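Local atomic coordinates of cellobiose 2-epimerase (Spirochaeta thermophila DSM 6192, PDB entry 5ZIG), a protein that probably catalyses the reversible epimerization of cellobiose to 4-O-beta-D-glucopyranosyl-D-mannose. Residues Ala20-His25 and Glu392-Ile397; Thr258-Glu263 and Asn386-Leu391. All blocks are in the same frame, centred on the assembly; numbering follows the deposited sequence.

Overall arrangement
The chain starts with helix 7-31 and ends with helix 384-402, and contact 1 joins the two, closing a loop of 366 residues that takes in most of the fold. Contact 2 starts from helix 251-269 and closes a shorter loop of 122 residues, which lies wholly within the larger one. Both contacts end on helix 384-402, contact 2 on residues 386-391 and contact 1 on the turns that follow, so their centres are only about 12 Å apart. The closing helix is thus tied to the N-terminal helix and to helix 251-269. The contacts also touch directly: Leu22 packs on Ser387 and Leu391, and Trp259 meets Glu392 and Arg396.

Contact 1: Ala20-His25 and Glu392-Ile397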
loop_
_atom_site.group_PDB
_atom_site.type_symbol
_atom_site.label_atom_id
_atom_site.label_comp_id
_atom_site.label_asym_id
_atom_site.label_seq_id
_atom_site.Cartn_x
_atom_site.Cartn_y
_atom_site.Cartn_z
ATOM N N ALA A 20 -6.386 -19.602 -0.135
ATOM C CA ALA A 20 -7.702 -19.708 -0.759
ATOM C C ALA A 20 -8.254 -18.325 -1.094
ATOM O O ALA A 20 -8.795 -18.101 -2.182
ATOM C CB ALA A 20 -8.669 -20.460 0.161
ATOM N N GLN A 21 -8.134 -17.390 -0.157
ATOM C CA GLN A 21 -8.588 -16.033 -0.399
ATOM C C GLN A 21 -7.919 -15.442 -1.635
ATOM O O GLN A 21 -8.607 -15.005 -2.565
ATOM C CB GLN A 21 -8.312 -15.176 0.828
ATOM C CG GLN A 21 -9.393 -15.275 1.844
ATOM C CD GLN A 21 -10.684 -14.691 1.341
ATOM O OE1 GLN A 21 -10.706 -13.584 0.798
ATOM N NE2 GLN A 21 -11.776 -15.426 1.522
ATOM N N LEU A 22 -6.573 -15.430 -1.664
ATOM C CA LEU A 22 -5.831 -14.917 -2.820
ATOM C C LEU A 22 -6.282 -15.579 -4.117
ATOM O O LEU A 22 -6.743 -14.899 -5.038
ATOM C CB LEU A 22 -4.313 -15.106 -2.644
ATOM C CG LEU A 22 -3.486 -14.480 -3.796
ATOM C CD1 LEU A 22 -3.716 -12.960 -3.808
ATOM C CD2 LEU A 22 -1.988 -14.766 -3.779
ATOM N N PHE A 23 -6.158 -16.912 -4.200
ATOM C CA PHE A 23 -6.276 -17.552 -5.500
ATOM C C PHE A 23 -7.706 -17.964 -5.860
ATOM O O PHE A 23 -8.010 -18.125 -7.050
ATOM C CB PHE A 23 -5.356 -18.776 -5.589
ATOM C CG PHE A 23 -3.877 -18.467 -5.469
ATOM C CD1 PHE A 23 -3.204 -17.753 -6.454
ATOM C CD2 PHE A 23 -3.151 -18.906 -4.368
ATOM C CE1 PHE A 23 -1.846 -17.475 -6.343
ATOM C CE2 PHE A 23 -1.791 -18.629 -4.251
ATOM C CZ PHE A 23 -1.139 -17.919 -5.240
ATOM N N ASP A 24 -8.597 -18.142 -4.882
ATOM C CA ASP A 24 -9.951 -18.567 -5.197
ATOM C C ASP A 24 -10.983 -17.458 -5.071
ATOM O O ASP A 24 -12.064 -17.577 -5.663
ATOM C CB ASP A 24 -10.373 -19.746 -4.300
ATOM C CG ASP A 24 -9.445 -20.940 -4.436
ATOM O OD1 ASP A 24 -8.908 -21.158 -5.534
ATOM O OD2 ASP A 24 -9.247 -21.661 -3.444
ATOM N N HIS A 25 -10.682 -16.403 -4.317
ATOM C CA HIS A 25 -11.632 -15.328 -4.072
ATOM C C HIS A 25 -11.172 -13.996 -4.657
ATOM O O HIS A 25 -11.884 -13.408 -5.480
ATOM C CB HIS A 25 -11.881 -15.213 -2.562
ATOM C CG HIS A 25 -13.087 -14.401 -2.215
ATOM N ND1 HIS A 25 -14.365 -14.924 -2.200
ATOM C CD2 HIS A 25 -13.212 -13.095 -1.873
ATOM C CE1 HIS A 25 -15.222 -13.975 -1.860
ATOM N NE2 HIS A 25 -14.548 -12.851 -1.672
ATOM N N GLU A 392 2.181 -11.623 1.722
ATOM C CA GLU A 392 3.019 -11.394 2.890
ATOM C C GLU A 392 2.702 -12.394 4.005
ATOM O O GLU A 392 3.616 -12.927 4.642
ATOM C CB GLU A 392 2.840 -9.958 3.388
ATOM C CG GLU A 392 3.597 -8.921 2.537
ATOM C CD GLU A 392 5.113 -9.018 2.693
ATOM O OE1 GLU A 392 5.604 -9.249 3.833
ATOM O OE2 GLU A 392 5.819 -8.865 1.670
ATOM N N GLY A 393 1.412 -12.652 4.263
ATOM C CA GLY A 393 1.056 -13.646 5.273
ATOM C C GLY A 393 1.616 -15.025 4.961
ATOM O O GLY A 393 2.146 -15.700 5.839
ATOM N N MET A 394 1.535 -15.445 3.700
ATOM C CA MET A 394 1.960 -16.794 3.348
ATOM C C MET A 394 3.456 -16.960 3.546
ATOM O O MET A 394 3.907 -17.950 4.140
ATOM C CB MET A 394 1.573 -17.105 1.902
ATOM C CG MET A 394 0.130 -17.553 1.758
ATOM S SD MET A 394 -0.239 -18.104 0.088
ATOM C CE MET A 394 -0.586 -16.529 -0.694
ATOM N N ARG A 395 4.241 -15.993 3.060
ATOM C CA ARG A 395 5.684 -16.093 3.189
ATOM C C ARG A 395 6.117 -16.008 4.639
ATOM O O ARG A 395 7.022 -16.735 5.066
ATOM C CB ARG A 395 6.375 -15.003 2.379
ATOM C CG ARG A 395 7.742 -15.440 1.855
ATOM C CD ARG A 395 8.592 -14.234 1.490
ATOM N NE ARG A 395 8.661 -13.244 2.564
ATOM C CZ ARG A 395 8.072 -12.053 2.526
ATOM N NH1 ARG A 395 7.359 -11.699 1.461
ATOM N NH2 ARG A 395 8.183 -11.208 3.548
ATOM N N ARG A 396 5.491 -15.118 5.408
ATOM C CA ARG A 396 5.909 -14.917 6.786
ATOM C C ARG A 396 5.488 -16.085 7.661
ATOM O O ARG A 396 6.264 -16.535 8.517
ATOM C CB ARG A 396 5.327 -13.617 7.334
ATOM C CG ARG A 396 5.986 -12.351 6.796
ATOM C CD ARG A 396 5.082 -11.153 7.149
ATOM N NE ARG A 396 5.469 -9.913 6.482
ATOM C CZ ARG A 396 6.353 -9.048 6.969
ATOM N NH1 ARG A 396 6.951 -9.284 8.131
ATOM N NH2 ARG A 396 6.643 -7.955 6.288
ATOM N N ILE A 397 4.248 -16.566 7.494
ATOM C CA ILE A 397 3.785 -17.672 8.328
ATOM C C ILE A 397 4.610 -18.919 8.049
ATOM O O ILE A 397 5.043 -19.608 8.982
ATOM C CB ILE A 397 2.275 -17.913 8.138
ATOM C CG1 ILE A 397 1.481 -16.910 8.977
ATOM C CG2 ILE A 397 1.887 -19.306 8.593
ATOM C CD1 ILE A 397 -0.035 -16.980 8.740
#
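Met394 meets Leu22 and Phe23 with the end of its side chain. The close part is its CE methyl against CD2 of Leu22, 3.8 Å away, the methionine running roughly perpendicular to the leucine; the looser flank is Phe23, whose CE2 lies 4.3 Å from Met394 CE. The bend at chi3 of Met394 (-84°) turns CE out of the line of the preceding chain and into this corner. CD2 of Leu22 also lies 3.6 Å above one face of the Phe23 ring, nearer its rim than its centre, so the methyl serves both its own helix and the facing one. All three residues are buried. In the (alpha/alpha)6 barrel of the N-acylglucosamine 2-epimerase family, this is where the first helix of the chain, 7-31, packs from the outer layer against the last, 384-402, in the inner layer. The packing extends along the two helices, Met394 also touching Arg15 and Ala19 and Leu22 touching Cys390; separately, Phe23 makes a cation-pi contact with Arg74.

Toward solvent, helix 384-402 carries a salt-bridge network that leaves segment 20-25 untouched. Arg395 is exposed, Glu392 and Arg396 partly so. Arg395 grips the Glu392 carboxylate with NH1 and NH2: NH1 lies 3.2 Å from OE2 in a nearly straight bond (172°), and NH2 reaches OE1. OE2 lies in the guanidinium plane, but the carboxylate is turned, so NH1 meets it from above the carboxylate plane. Arg396 NE reaches Glu392 OE1 at 2.7 Å by a short but bent bond (137°), with OE1 tilted out of the guanidinium plane, and Arg396 NH2 adds a weak one. Asn327 takes Arg396 NH1, linking the network to helix 315-332.

Contact 2: Thr258-Glu263 and Asn386-Leu391; sequences TWLLTE and NSRACL
The outer edge of the Trp259 indole stands on the face of the Arg388 guanidinium. CZ2 sits over the centre of that group, 3.4 Å from Arg388 CZ, and CH2 comes equally close, 3.4 Å, to Arg388 NE. Ring and guanidinium planes are 71° apart, so this is an edge-on approach rather than a parallel stack. Arg388 CD lies 3.5 Å from Trp259 CH2, in the plane of the ring at its edge; the bend at chi3 (68°) then folds the guanidinium across the rim. Leu260 adds its CD2 methyl, which comes in from across the arginine to 4.0 Å from Arg388 NH1. Helices 251-269 and 384-402 both belong to the inner layer of the (alpha/alpha)6 barrel, and a bound 1,2-ethanediol about 4 Å from the Arg388 side chain is consistent with a pocket on this inner side.

Further out, carboxylates hold the arginine in place. NH1 forms a salt bridge with Glu199, and NH2 forms salt bridges with Glu256 and Glu320. Glu320 has a second role, accepting the Trp259 NE1 hydrogen bond through its other oxygen, so one side chain fixes both members of the pair. The indole also packs on Asn327 of helix 315-332, whose ND2 is hydrogen-bonded to OG1 of Thr262; that hydroxyl in turn donates to Thr258 O at 2.8 Å, one turn back in helix 251-269.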
loop_
_atom_site.group_PDB
_atom_site.type_symbol
_atom_site.label_atom_id
_atom_site.label_comp_id
_atom_site.label_asym_id
_atom_site.label_seq_id
_atom_site.Cartn_x
_atom_site.Cartn_y
_atom_site.Cartn_z
ATOM N N THR A 258 5.150 0.553 10.079
ATOM C CA THR A 258 6.105 -0.250 10.840
ATOM C C THR A 258 6.712 -1.347 9.978
ATOM O O THR A 258 7.930 -1.552 10.001
ATOM C CB THR A 258 5.451 -0.856 12.081
ATOM O OG1 THR A 258 4.437 -1.768 11.671
ATOM C CG2 THR A 258 4.851 0.237 12.961
ATOM N N TRP A 259 5.900 -2.029 9.166
ATOM C CA TRP A 259 6.516 -3.097 8.407
ATOM C C TRP A 259 7.161 -2.609 7.120
ATOM O O TRP A 259 8.210 -3.142 6.742
ATOM C CB TRP A 259 5.541 -4.242 8.157
ATOM C CG TRP A 259 4.418 -4.065 7.197
ATOM C CD1 TRP A 259 3.173 -3.563 7.469
ATOM C CD2 TRP A 259 4.386 -4.503 5.837
ATOM N NE1 TRP A 259 2.386 -3.633 6.351
ATOM C CE2 TRP A 259 3.106 -4.216 5.337
ATOM C CE3 TRP A 259 5.319 -5.133 4.997
ATOM C CZ2 TRP A 259 2.738 -4.497 4.021
ATOM C CZ3 TRP A 259 4.952 -5.427 3.706
ATOM C CH2 TRP A 259 3.671 -5.100 3.223
ATOM N N LEU A 260 6.581 -1.606 6.434
ATOM C CA LEU A 260 7.278 -0.991 5.298
ATOM C C LEU A 260 8.605 -0.379 5.735
ATOM O O LEU A 260 9.611 -0.494 5.027
ATOM C CB LEU A 260 6.405 0.064 4.613
ATOM C CG LEU A 260 5.347 -0.542 3.688
ATOM C CD1 LEU A 260 4.419 0.520 3.155
ATOM C CD2 LEU A 260 6.030 -1.309 2.564
ATOM N N LEU A 261 8.625 0.269 6.900
ATOM C CA LEU A 261 9.875 0.818 7.406
ATOM C C LEU A 261 10.871 -0.302 7.675
ATOM O O LEU A 261 12.053 -0.197 7.317
ATOM C CB LEU A 261 9.631 1.627 8.675
ATOM C CG LEU A 261 9.330 3.128 8.604
ATOM C CD1 LEU A 261 8.223 3.454 7.650
ATOM C CD2 LEU A 261 8.981 3.609 9.995
ATOM N N THR A 262 10.402 -1.389 8.300
ATOM C CA THR A 262 11.233 -2.565 8.532
ATOM C C THR A 262 11.842 -3.089 7.236
ATOM O O THR A 262 13.049 -3.334 7.173
ATOM C CB THR A 262 10.420 -3.678 9.238
ATOM O OG1 THR A 262 10.097 -3.292 10.591
ATOM C CG2 THR A 262 11.197 -4.974 9.230
ATOM N N GLU A 263 11.031 -3.213 6.174
ATOM C CA GLU A 263 11.577 -3.714 4.907
ATOM C C GLU A 263 12.759 -2.876 4.427
ATOM O O GLU A 263 13.789 -3.415 4.008
ATOM C CB GLU A 263 10.508 -3.723 3.819
ATOM C CG GLU A 263 10.928 -4.460 2.591
ATOM C CD GLU A 263 10.100 -4.094 1.384
ATOM O OE1 GLU A 263 9.396 -3.064 1.411
ATOM O OE2 GLU A 263 10.133 -4.864 0.410
ATOM N N ASN A 386 -5.168 -6.269 -0.003
ATOM C CA ASN A 386 -5.542 -7.609 0.360
ATOM C C ASN A 386 -4.702 -8.709 -0.285
ATOM O O ASN A 386 -4.346 -9.606 0.401
ATOM C CB ASN A 386 -7.067 -7.859 0.294
ATOM C CG ASN A 386 -7.669 -7.680 -1.085
ATOM O OD1 ASN A 386 -6.983 -7.512 -2.057
ATOM N ND2 ASN A 386 -8.988 -7.757 -1.149
ATOM N N SER A 387 -4.378 -8.623 -1.564
ATOM C CA SER A 387 -3.526 -9.594 -2.165
ATOM C C SER A 387 -2.168 -9.555 -1.482
ATOM O O SER A 387 -1.614 -10.577 -1.226
ATOM C CB SER A 387 -3.276 -9.379 -3.611
ATOM O OG SER A 387 -4.334 -9.754 -4.411
ATOM N N ARG A 388 -1.614 -8.369 -1.277
ATOM C CA ARG A 388 -0.338 -8.292 -0.584
ATOM C C ARG A 388 -0.413 -8.972 0.774
ATOM O O ARG A 388 0.510 -9.695 1.166
ATOM C CB ARG A 388 0.097 -6.840 -0.402
ATOM C CG ARG A 388 1.509 -6.708 0.228
ATOM C CD ARG A 388 2.089 -5.296 0.092
ATOM N NE ARG A 388 1.362 -4.317 0.905
ATOM C CZ ARG A 388 1.741 -3.048 1.101
ATOM N NH1 ARG A 388 2.862 -2.581 0.560
ATOM N NH2 ARG A 388 0.992 -2.240 1.839
ATOM N N ALA A 389 -1.496 -8.722 1.516
ATOM C CA ALA A 389 -1.614 -9.263 2.861
ATOM C C ALA A 389 -1.619 -10.771 2.822
ATOM O O ALA A 389 -1.062 -11.412 3.709
ATOM C CB ALA A 389 -2.872 -8.726 3.542
ATOM N N CYS A 390 -2.172 -11.345 1.755
ATOM C CA CYS A 390 -2.144 -12.790 1.584
ATOM C C CYS A 390 -0.743 -13.277 1.225
ATOM O O CYS A 390 -0.266 -14.280 1.776
ATOM C CB CYS A 390 -3.152 -13.204 0.506
ATOM S SG CYS A 390 -4.890 -12.936 0.914
ATOM N N LEU A 391 -0.074 -12.588 0.291
ATOM C CA LEU A 391 1.281 -12.979 -0.096
ATOM C C LEU A 391 2.268 -12.766 1.045
ATOM O O LEU A 391 3.103 -13.630 1.320
ATOM C CB LEU A 391 1.728 -12.201 -1.336
ATOM C CG LEU A 391 1.011 -12.621 -2.628
ATOM C CD1 LEU A 391 1.099 -11.509 -3.669
ATOM C CD2 LEU A 391 1.547 -13.946 -3.190
#